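Side-chain contacts in LIP (Serratia marcescens, PDB 4A1R), which is a membrane-bound component of the type VI secretion system, a TssJ-family lipoprotein that probably supports the secretion machinery at the outer membrane: residues L12-D17 / I92-E97; F50-Q53 / V59-N62; P111-T116 / D129-H134. All coordinates share one frame; numbering follows the deposited sequence. Where two conformers were deposited one is given.

Contact 1: residues L12-D17 / I92-E97; sequences LVFDAD and IGVIAE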
ATOM      1  N   LEU A  12       5.431  -4.339  -3.574  1.00 23.59           N
ATOM      2  CA  LEU A  12       5.162  -3.014  -4.118  1.00 22.66           C
ATOM      3  C   LEU A  12       6.475  -2.326  -4.292  1.00 28.71           C
ATOM      4  O   LEU A  12       7.332  -2.347  -3.380  1.00 28.06           O
ATOM      5  CB  LEU A  12       4.301  -2.221  -3.125  1.00 20.22           C
ATOM      6  CG  LEU A  12       2.923  -2.773  -2.774  1.00 26.85           C
ATOM      7  CD1 LEU A  12       2.148  -1.884  -1.814  1.00 26.08           C
ATOM      8  CD2 LEU A  12       2.121  -2.932  -4.051  1.00 29.07           C
ATOM      9  N   VAL A  13       6.655  -1.688  -5.445  1.00 21.92           N
ATOM     10  CA  VAL A  13       7.871  -0.960  -5.685  1.00 20.99           C
ATOM     11  C   VAL A  13       7.538   0.534  -5.714  1.00 25.97           C
ATOM     12  O   VAL A  13       6.662   0.949  -6.472  1.00 28.34           O
ATOM     13  CB  VAL A  13       8.494  -1.322  -7.039  1.00 23.88           C
ATOM     14  CG1 VAL A  13       9.871  -0.683  -7.140  1.00 27.56           C
ATOM     15  CG2 VAL A  13       8.606  -2.822  -7.215  1.00 31.24           C
ATOM     16  N   PHE A  14       8.245   1.336  -4.925  1.00 23.70           N
ATOM     17  CA  PHE A  14       7.858   2.743  -4.698  1.00 22.94           C
ATOM     18  C   PHE A  14       8.886   3.673  -5.308  1.00 24.27           C
ATOM     19  O   PHE A  14      10.105   3.444  -5.195  1.00 24.99           O
ATOM     20  CB  PHE A  14       7.680   3.059  -3.192  1.00 18.62           C
ATOM     21  CG  PHE A  14       6.460   2.464  -2.586  1.00 22.71           C
ATOM     22  CD1 PHE A  14       6.454   1.139  -2.112  1.00 20.46           C
ATOM     23  CD2 PHE A  14       5.290   3.219  -2.486  1.00 23.40           C
ATOM     24  CE1 PHE A  14       5.318   0.586  -1.562  1.00 22.89           C
ATOM     25  CE2 PHE A  14       4.141   2.666  -1.935  1.00 22.58           C
ATOM     26  CZ  PHE A  14       4.156   1.358  -1.453  1.00 22.83           C
ATOM     27  N   ASP A  15       8.365   4.679  -6.012  1.00 22.91           N
ATOM     28  CA  ASP A  15       9.091   5.878  -6.415  1.00 26.68           C
ATOM     29  C   ASP A  15       8.447   7.066  -5.673  1.00 24.40           C
ATOM     30  O   ASP A  15       7.222   7.090  -5.501  1.00 26.28           O
ATOM     31  CB  ASP A  15       8.915   6.142  -7.933  1.00 29.06           C
ATOM     32  CG  ASP A  15       9.707   5.182  -8.814  1.00 43.13           C
ATOM     33  OD1 ASP A  15      10.323   4.217  -8.306  1.00 39.19           O
ATOM     34  OD2 ASP A  15       9.727   5.416 -10.043  1.00 48.47           O
ATOM     35  N   ALA A  16       9.263   8.041  -5.276  1.00 26.25           N
ATOM     36  CA  ALA A  16       8.768   9.293  -4.695  1.00 27.64           C
ATOM     37  C   ALA A  16       9.272  10.466  -5.536  1.00 27.30           C
ATOM     38  O   ALA A  16      10.456  10.520  -5.879  1.00 30.19           O
ATOM     39  CB  ALA A  16       9.225   9.452  -3.252  1.00 25.44           C
ATOM     40  N   ASP A  17       8.369  11.373  -5.885  1.00 28.93           N
ATOM     41  CA  ASP A  17       8.744  12.629  -6.565  1.00 29.22           C
ATOM     42  C   ASP A  17       9.802  13.372  -5.776  1.00 32.39           C
ATOM     43  O   ASP A  17       9.765  13.428  -4.542  1.00 30.71           O
ATOM     44  CB  ASP A  17       7.516  13.522  -6.746  1.00 29.22           C
ATOM     45  CG  ASP A  17       6.589  13.038  -7.854  1.00 50.70           C
ATOM     46  OD1 ASP A  17       6.940  12.070  -8.577  1.00 49.45           O
ATOM     47  OD2 ASP A  17       5.501  13.638  -8.015  1.00 53.48           O
ATOM     48  N   ILE A  92      -4.630  -4.921  -0.544  1.00 23.09           N
ATOM     49  CA  ILE A  92      -3.450  -4.248   0.063  1.00 25.20           C
ATOM     50  C   ILE A  92      -3.787  -2.747   0.228  1.00 21.80           C
ATOM     51  O   ILE A  92      -4.040  -2.045  -0.763  1.00 26.37           O
ATOM     52  CB  ILE A  92      -2.171  -4.409  -0.812  1.00 26.41           C
ATOM     53  CG1 ILE A  92      -1.837  -5.876  -1.062  1.00 26.57           C
ATOM     54  CG2 ILE A  92      -0.962  -3.666  -0.232  1.00 31.19           C
ATOM     55  CD1 ILE A  92      -1.735  -6.743   0.173  1.00 30.23           C
ATOM     56  N   GLY A  93      -3.813  -2.263   1.470  1.00 22.66           N
ATOM     57  CA  GLY A  93      -4.027  -0.822   1.732  1.00 19.36           C
ATOM     58  C   GLY A  93      -2.676  -0.120   1.837  1.00 22.74           C
ATOM     59  O   GLY A  93      -1.725  -0.668   2.404  1.00 22.08           O
ATOM     60  N   VAL A  94      -2.561   1.083   1.290  1.00 18.01           N
ATOM     61  CA  VAL A  94      -1.288   1.808   1.369  1.00 19.32           C
ATOM     62  C   VAL A  94      -1.647   3.188   1.914  1.00 25.65           C
ATOM     63  O   VAL A  94      -2.634   3.802   1.455  1.00 20.51           O
ATOM     64  CB  VAL A  94      -0.549   1.926   0.010  1.00 22.34           C
ATOM     65  CG1 VAL A  94       0.845   2.530   0.196  1.00 24.89           C
ATOM     66  CG2 VAL A  94      -0.437   0.574  -0.686  1.00 24.65           C
ATOM     67  N   ILE A  95      -0.886   3.634   2.917  1.00 20.00           N
ATOM     68  CA  ILE A  95      -1.061   4.944   3.576  1.00 19.74           C
ATOM     69  C   ILE A  95       0.260   5.710   3.423  1.00 18.41           C
ATOM     70  O   ILE A  95       1.342   5.144   3.614  1.00 21.26           O
ATOM     71  CB  ILE A  95      -1.369   4.782   5.108  1.00 22.09           C
ATOM     72  CG1 ILE A  95      -2.671   4.018   5.331  1.00 21.56           C
ATOM     73  CG2 ILE A  95      -1.441   6.151   5.827  1.00 21.45           C
ATOM     74  CD1 ILE A  95      -2.957   3.631   6.768  1.00 22.49           C
ATOM     75  N   ALA A  96       0.194   6.990   3.072  1.00 15.57           N
ATOM     76  CA  ALA A  96       1.411   7.826   2.970  1.00 14.60           C
ATOM     77  C   ALA A  96       1.162   8.981   3.946  1.00 18.49           C
ATOM     78  O   ALA A  96       0.191   9.706   3.775  1.00 16.89           O
ATOM     79  CB  ALA A  96       1.549   8.402   1.577  1.00 21.16           C
ATOM     80  N   GLU A  97       2.007   9.136   4.956  1.00 17.85           N
ATOM     81  CA  GLU A  97       1.728  10.140   6.023  1.00 19.75           C
ATOM     82  C   GLU A  97       2.301  11.521   5.619  1.00 23.20           C
ATOM     83  O   GLU A  97       3.315  11.997   6.167  1.00 20.72           O
ATOM     84  CB  GLU A  97       2.277   9.656   7.373  1.00 20.71           C
ATOM     85  CG  GLU A  97       1.715   8.281   7.791  1.00 18.54           C
ATOM     86  CD  GLU A  97       1.958   7.895   9.259  1.00 24.24           C
ATOM     87  OE1 GLU A  97       2.683   8.614   9.961  1.00 26.63           O
ATOM     88  OE2 GLU A  97       1.403   6.851   9.694  1.00 25.22           O
TER
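Leu12 and Phe14 on one strand meet Ile92 and Val94 on another, packing face to face across the interior of a beta-sandwich. The strand axes approach to 11.5 Å and their N-to-C directions differ by 21°. That spacing is too wide for backbone pairing and identifies two strands in different sheets, with side chains filling the gap. The close packing centres on Val94. Its CG1 lies anti to the backbone N (chi1 -173°), an orientation that directs the two methyls to separate partners. CG2 meets Leu12 CD1 end to end at 3.7 Å, whereas CG1 comes to the rim of the Phe14 ring, near the ring plane, 3.9 Å from CZ and equally close to CE2. Leu12 CD1 serves a second partner, since Ile92 CG2 slides past it in the opposite direction at 3.9 Å. The Phe14 ring also packs edge-to-face with Phe70, and Ile92 also rests on Val35 and Leu37 of its own sheet. Further along, the two segments diverge: Ala16 and Ala96 are buried but do not meet across the contact. Val13 and Asp15, by contrast, lie on the other face of their strand and are partly exposed. There Asp15 OD1 is hydrogen-bonded to Gly78 N, on the face turned from the apolar contact. The touching atoms are all carbon and all four residues are buried, which implies cohesion between the sheets by hydrophobic burial and van der Waals fit, without directional bonds.

Contact 2: residues F50-Q53 / V59-N62; sequences FSLQ and VLGN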
ATOM      1  N   PHE A  50      -6.196   9.935  11.767  1.00 27.88           N
ATOM      2  CA  PHE A  50      -5.642   9.723  13.115  1.00 29.24           C
ATOM      3  C   PHE A  50      -5.803   8.300  13.634  1.00 28.17           C
ATOM      4  O   PHE A  50      -4.836   7.714  14.143  1.00 35.71           O
ATOM      5  CB  PHE A  50      -6.236  10.681  14.140  1.00 28.54           C
ATOM      6  CG  PHE A  50      -5.612  10.526  15.512  1.00 36.30           C
ATOM      7  CD1 PHE A  50      -4.378  11.102  15.794  1.00 33.25           C
ATOM      8  CD2 PHE A  50      -6.225   9.758  16.478  1.00 34.12           C
ATOM      9  CE1 PHE A  50      -3.790  10.945  17.042  1.00 34.43           C
ATOM     10  CE2 PHE A  50      -5.636   9.593  17.734  1.00 34.91           C
ATOM     11  CZ  PHE A  50      -4.427  10.191  18.008  1.00 35.77           C
ATOM     12  N   SER A  51      -7.016   7.759  13.501  1.00 28.29           N
ATOM     13  CA  SER A  51      -7.345   6.389  13.929  1.00 34.94           C
ATOM     14  C   SER A  51      -6.414   5.341  13.344  1.00 32.96           C
ATOM     15  O   SER A  51      -5.878   4.513  14.062  1.00 33.69           O
ATOM     16  CB  SER A  51      -8.780   6.047  13.537  1.00 35.29           C
ATOM     17  OG  SER A  51      -9.677   6.848  14.270  1.00 49.66           O
ATOM     18  N   LEU A  52      -6.238   5.391  12.029  1.00 30.55           N
ATOM     19  CA  LEU A  52      -5.327   4.511  11.329  1.00 25.79           C
ATOM     20  C   LEU A  52      -3.891   4.699  11.798  1.00 30.54           C
ATOM     21  O   LEU A  52      -3.175   3.710  12.011  1.00 32.69           O
ATOM     22  CB  LEU A  52      -5.421   4.775   9.814  1.00 24.33           C
ATOM     23  CG  LEU A  52      -6.636   4.264   9.058  1.00 28.49           C
ATOM     24  CD1 LEU A  52      -6.592   4.709   7.593  1.00 23.98           C
ATOM     25  CD2 LEU A  52      -6.733   2.737   9.154  1.00 30.15           C
ATOM     26  N   GLN A  53      -3.463   5.957  11.952  1.00 25.69           N
ATOM     27  CA  GLN A  53      -2.087   6.235  12.356  1.00 25.36           C
ATOM     28  C   GLN A  53      -1.798   5.764  13.788  1.00 31.64           C
ATOM     29  O   GLN A  53      -0.756   5.162  14.054  1.00 33.76           O
ATOM     30  CB  GLN A  53      -1.788   7.724  12.262  1.00 23.23           C
ATOM     31  CG  GLN A  53      -0.350   8.101  12.608  1.00 23.50           C
ATOM     32  CD  GLN A  53      -0.181   9.606  12.667  1.00 22.92           C
ATOM     33  OE1 GLN A  53      -0.848  10.275  13.462  1.00 26.11           O
ATOM     34  NE2 GLN A  53       0.720  10.138  11.867  1.00 26.93           N
ATOM     35  N   VAL A  59      -9.204   0.220  15.005  1.00 40.39           N
ATOM     36  CA  VAL A  59     -10.201   0.739  14.069  1.00 35.73           C
ATOM     37  C   VAL A  59     -10.534  -0.277  12.966  1.00 41.11           C
ATOM     38  O   VAL A  59     -11.661  -0.315  12.503  1.00 38.37           O
ATOM     39  CB  VAL A  59      -9.872   2.170  13.538  1.00 36.07           C
ATOM     40  CG1 VAL A  59      -8.844   2.136  12.413  1.00 38.28           C
ATOM     41  CG2 VAL A  59     -11.143   2.854  13.061  1.00 37.97           C
ATOM     42  N   LEU A  60      -9.581  -1.127  12.576  1.00 38.12           N
ATOM     43  CA  LEU A  60      -9.852  -2.087  11.491  1.00 45.73           C
ATOM     44  C   LEU A  60     -10.357  -3.464  11.933  1.00 51.09           C
ATOM     45  O   LEU A  60     -11.005  -4.165  11.143  1.00 40.93           O
ATOM     46  CB  LEU A  60      -8.645  -2.242  10.557  1.00 33.48           C
ATOM     47  CG  LEU A  60      -8.098  -0.947   9.941  1.00 34.56           C
ATOM     48  CD1 LEU A  60      -6.782  -1.222   9.246  1.00 34.25           C
ATOM     49  CD2 LEU A  60      -9.090  -0.313   8.989  1.00 28.52           C
ATOM     50  N   GLY A  61     -10.041  -3.843  13.171  1.00 46.41           N
ATOM     51  CA  GLY A  61     -10.453  -5.130  13.731  1.00 50.58           C
ATOM     52  C   GLY A  61     -10.003  -6.324  12.917  1.00 45.98           C
ATOM     53  O   GLY A  61      -8.839  -6.428  12.513  1.00 42.17           O
ATOM     54  N   ASN A  62     -10.957  -7.208  12.663  1.00 48.20           N
ATOM     55  CA  ASN A  62     -10.747  -8.462  11.957  1.00 52.87           C
ATOM     56  C   ASN A  62     -10.360  -8.210  10.515  1.00 43.65           C
ATOM     57  O   ASN A  62      -9.853  -9.110   9.840  1.00 43.95           O
ATOM     58  CB  ASN A  62     -12.017  -9.332  12.009  0.50 59.60           C
ATOM     59  CG  ASN A  62     -12.342  -9.828  13.409  0.50 60.35           C
ATOM     60  OD1 ASN A  62     -11.655 -10.695  13.954  0.50 66.68           O
ATOM     61  ND2 ASN A  62     -13.408  -9.292  13.989  0.50 65.45           N
TER
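The CA atoms of Ser51 and Val59 are 6.3 Å apart, about half the 12 Å rise expected over eight residues of a straight alpha-helix, so the helical run 49-60 is irregular between them and brings this pair together. The helix packs on the outside of a sheet of the beta-sandwich. Leu52 carries most of the apolar contact from the 50-53 side: its CD2 methyl touches Val59 CG1 and Leu60 CD2, each 3.9 Å away, which lie side by side before it, and the Leu52 side chain crosses both partners at roughly a right angle. With chi1 80°, Val59 CG1 lies between the backbone N and the carbonyl carbon, where it meets Leu52, while CG2 is the branch nearest Ser51 CB. The serine contributes its CB here, while its OG is hydrogen-bonded to Asp48 OD1, so the hydroxyl is satisfied away from the valine. Leu60 and Leu52 are buried, and Ser51 and Val59 partly exposed, so the leucine side of the contact faces the sheet and the Ser51-Val59 side lies nearer solvent. On the interior side Leu60 rests on Leu36 and Leu38 of strand 31-38, and Leu52 touches Trp106. Gly61, with a positive phi of 57°, ends the helical conformation just after Leu60. At the outer side the contact closes with Ser51 CB lying 4.0 Å from Val59 CG2.

Contact 3: residues P111-T116 / D129-H134; sequences PLPEPT and DELEAH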
ATOM      1  N   PRO A 111      -7.068  -4.032  -4.886  1.00 31.20           N
ATOM      2  CA  PRO A 111      -7.683  -5.350  -4.815  1.00 31.02           C
ATOM      3  C   PRO A 111      -6.710  -6.425  -5.260  1.00 22.78           C
ATOM      4  O   PRO A 111      -6.047  -6.286  -6.296  1.00 23.84           O
ATOM      5  CB  PRO A 111      -8.856  -5.260  -5.821  1.00 34.43           C
ATOM      6  CG  PRO A 111      -9.039  -3.801  -6.089  1.00 35.27           C
ATOM      7  CD  PRO A 111      -7.661  -3.221  -5.964  1.00 32.58           C
ATOM      8  N   LEU A 112      -6.620  -7.473  -4.449  1.00 29.39           N
ATOM      9  CA  LEU A 112      -5.906  -8.678  -4.818  1.00 27.35           C
ATOM     10  C   LEU A 112      -6.782  -9.539  -5.720  1.00 36.49           C
ATOM     11  O   LEU A 112      -8.008  -9.459  -5.659  1.00 30.89           O
ATOM     12  CB  LEU A 112      -5.546  -9.457  -3.566  1.00 29.24           C
ATOM     13  CG  LEU A 112      -4.371  -8.818  -2.834  1.00 29.27           C
ATOM     14  CD1 LEU A 112      -4.385  -9.135  -1.337  1.00 26.24           C
ATOM     15  CD2 LEU A 112      -3.057  -9.263  -3.425  1.00 31.89           C
ATOM     16  N   PRO A 113      -6.163 -10.369  -6.564  1.00 38.42           N
ATOM     17  CA  PRO A 113      -7.007 -11.172  -7.447  1.00 38.45           C
ATOM     18  C   PRO A 113      -7.845 -12.160  -6.654  1.00 45.54           C
ATOM     19  O   PRO A 113      -7.432 -12.598  -5.569  1.00 45.33           O
ATOM     20  CB  PRO A 113      -5.996 -11.921  -8.322  1.00 40.80           C
ATOM     21  CG  PRO A 113      -4.698 -11.857  -7.570  1.00 45.65           C
ATOM     22  CD  PRO A 113      -4.730 -10.537  -6.852  1.00 35.05           C
ATOM     23  N   GLU A 114      -9.025 -12.475  -7.182  1.00 52.81           N
ATOM     24  CA  GLU A 114      -9.869 -13.541  -6.639  1.00 67.78           C
ATOM     25  C   GLU A 114      -9.653 -14.856  -7.409  1.00 62.28           C
ATOM     26  O   GLU A 114      -9.052 -14.842  -8.491  1.00 54.87           O
ATOM     27  CB  GLU A 114     -11.342 -13.108  -6.655  1.00 82.11           C
ATOM     28  CG  GLU A 114     -11.833 -12.596  -5.304  1.00 87.17           C
ATOM     29  CD  GLU A 114     -12.981 -11.604  -5.400  1.00 83.01           C
ATOM     30  OE1 GLU A 114     -13.166 -10.981  -6.473  1.00 77.71           O
ATOM     31  OE2 GLU A 114     -13.690 -11.445  -4.383  1.00 74.63           O
ATOM     32  N   PRO A 115     -10.121 -15.992  -6.842  1.00 69.53           N
ATOM     33  CA  PRO A 115     -10.136 -17.333  -7.442  1.00 67.05           C
ATOM     34  C   PRO A 115     -10.133 -17.377  -8.983  1.00 71.45           C
ATOM     35  O   PRO A 115      -9.241 -17.994  -9.577  1.00 72.51           O
ATOM     36  CB  PRO A 115     -11.447 -17.931  -6.897  1.00 69.34           C
ATOM     37  CG  PRO A 115     -11.913 -16.987  -5.813  1.00 67.20           C
ATOM     38  CD  PRO A 115     -10.794 -16.031  -5.539  1.00 57.35           C
ATOM     39  N   THR A 116     -11.120 -16.735  -9.611  1.00 65.30           N
ATOM     40  CA  THR A 116     -11.225 -16.676 -11.074  1.00 64.95           C
ATOM     41  C   THR A 116      -9.897 -16.330 -11.732  1.00 69.21           C
ATOM     42  O   THR A 116      -9.429 -17.030 -12.632  1.00 73.95           O
ATOM     43  CB  THR A 116     -12.227 -15.589 -11.526  1.00 59.00           C
ATOM     44  OG1 THR A 116     -13.515 -15.853 -10.969  1.00 77.75           O
ATOM     45  CG2 THR A 116     -12.324 -15.530 -13.061  1.00 55.00           C
ATOM     46  N   ASP A 129       4.857 -16.849  -8.435  1.00 31.90           N
ATOM     47  CA  ASP A 129       3.736 -16.605  -7.540  1.00 37.31           C
ATOM     48  C   ASP A 129       3.993 -15.384  -6.646  1.00 32.53           C
ATOM     49  O   ASP A 129       3.613 -15.355  -5.476  1.00 48.62           O
ATOM     50  CB  ASP A 129       3.379 -17.849  -6.721  1.00 41.96           C
ATOM     51  CG  ASP A 129       4.414 -18.162  -5.672  1.00 56.61           C
ATOM     52  OD1 ASP A 129       5.625 -18.080  -5.991  1.00 56.81           O
ATOM     53  OD2 ASP A 129       4.012 -18.480  -4.532  1.00 67.10           O
ATOM     54  N   GLU A 130       4.648 -14.385  -7.216  1.00 25.94           N
ATOM     55  CA  GLU A 130       4.701 -13.069  -6.608  1.00 27.44           C
ATOM     56  C   GLU A 130       4.054 -11.969  -7.463  1.00 26.81           C
ATOM     57  O   GLU A 130       4.565 -11.599  -8.524  1.00 32.30           O
ATOM     58  CB  GLU A 130       6.130 -12.691  -6.260  1.00 28.00           C
ATOM     59  CG  GLU A 130       6.218 -11.411  -5.441  1.00 33.25           C
ATOM     60  CD  GLU A 130       7.655 -11.016  -5.147  1.00 37.59           C
ATOM     61  OE1 GLU A 130       8.494 -11.082  -6.065  1.00 46.27           O
ATOM     62  OE2 GLU A 130       7.953 -10.634  -4.006  1.00 33.81           O
ATOM     63  N   LEU A 131       2.960 -11.416  -6.943  1.00 28.21           N
ATOM     64  CA  LEU A 131       2.287 -10.259  -7.534  1.00 25.62           C
ATOM     65  C   LEU A 131       3.085  -9.000  -7.260  1.00 27.33           C
ATOM     66  O   LEU A 131       3.440  -8.719  -6.105  1.00 29.53           O
ATOM     67  CB  LEU A 131       0.911 -10.088  -6.909  1.00 26.74           C
ATOM     68  CG  LEU A 131      -0.073 -11.241  -7.074  1.00 37.06           C
ATOM     69  CD1 LEU A 131      -1.161 -11.184  -6.017  1.00 42.44           C
ATOM     70  CD2 LEU A 131      -0.674 -11.269  -8.469  1.00 34.47           C
ATOM     71  N   GLU A 132       3.305  -8.220  -8.306  1.00 25.40           N
ATOM     72  CA  GLU A 132       4.030  -6.969  -8.215  1.00 28.01           C
ATOM     73  C   GLU A 132       3.226  -5.770  -8.743  1.00 34.52           C
ATOM     74  O   GLU A 132       2.716  -5.779  -9.875  1.00 32.17           O
ATOM     75  CB  GLU A 132       5.324  -7.041  -9.030  1.00 33.94           C
ATOM     76  CG  GLU A 132       6.333  -8.081  -8.607  1.00 42.88           C
ATOM     77  CD  GLU A 132       7.718  -7.784  -9.148  1.00 60.14           C
ATOM     78  OE1 GLU A 132       8.182  -6.627  -8.997  1.00 65.41           O
ATOM     79  OE2 GLU A 132       8.348  -8.705  -9.713  1.00 53.49           O
ATOM     80  N   ALA A 133       3.163  -4.718  -7.932  1.00 35.56           N
ATOM     81  CA  ALA A 133       2.597  -3.441  -8.367  1.00 34.79           C
ATOM     82  C   ALA A 133       3.605  -2.295  -8.143  1.00 37.51           C
ATOM     83  O   ALA A 133       4.564  -2.427  -7.366  1.00 29.30           O
ATOM     84  CB  ALA A 133       1.256  -3.185  -7.678  1.00 26.05           C
ATOM     85  N   HIS A 134       3.423  -1.207  -8.886  1.00 27.93           N
ATOM     86  CA  HIS A 134       4.294  -0.051  -8.811  1.00 31.47           C
ATOM     87  C   HIS A 134       3.468   1.144  -8.394  1.00 28.76           C
ATOM     88  O   HIS A 134       2.411   1.417  -8.989  1.00 23.85           O
ATOM     89  CB  HIS A 134       4.953   0.199 -10.179  0.58 35.51           C
ATOM     90  CG  HIS A 134       5.959  -0.869 -10.594  0.58 33.43           C
ATOM     91  ND1 HIS A 134       7.207  -0.570 -10.991  0.58 38.53           N
ATOM     92  CD2 HIS A 134       5.852  -2.257 -10.657  0.58 36.28           C
ATOM     93  CE1 HIS A 134       7.869  -1.702 -11.292  0.58 34.93           C
ATOM     94  NE2 HIS A 134       7.038  -2.733 -11.084  0.58 42.35           N
TER
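Leu131 has the most surface buried here, and both of its partners, Pro113 and Leu112, meet the same methyl, CD1. The proline offers the CD and CG corner of its ring: Leu131 points its CD1 at that corner, 3.7 Å from Pro113 CD, while Leu131 CD2 lies farther off, 4.2 Å from Pro113 CG. Leu112 comes in at a slant from beside the proline and places CD2 3.7 Å from Leu131 CD1. The leucine on the strand has CG anti to its carbonyl carbon (chi1 -61°), an orientation that turns its end toward the loop, CD1 foremost. The 8.8 Å between the CA atoms of Leu112 and Leu131 shows that side chains alone span the gap. The loop follows strand 107-111 of one sheet, and strand 130-138 belongs to the other, so the contact joins the two sheets near one end of the sandwich. Leu112 also rests on Ile92, whereas Pro113 touches Thr118 in the same loop. None of the three residues is fully buried. With carbon atoms alone in contact, this is a small hydrophobic patch at the surface, held by shape and apolar burial and having no polar bond to fix its geometry.

In the fold
Contact 1 lies about 5 Å from the centre of the chain, between the facing sheets, and the other two lie farther out. Contact 3 is centred about 16 Å from it. The two are joined within one sheet by the probable hydrogen bond Val13 N to Ala133 O (2.9 Å), and, along the other sheet, by Ile92 CD1 against Leu112 CD1 (3.9 Å), making 111-116/129-134 an outward extension of the same apolar core. Contact 2, about 18 Å from contact 1 between centres, covers the other face of strand 91-96: Ile95 CD1 meets Leu52 CD1 at 3.9 Å. Contacts 2 and 3 do not touch, their nearest atoms being about 12 Å apart.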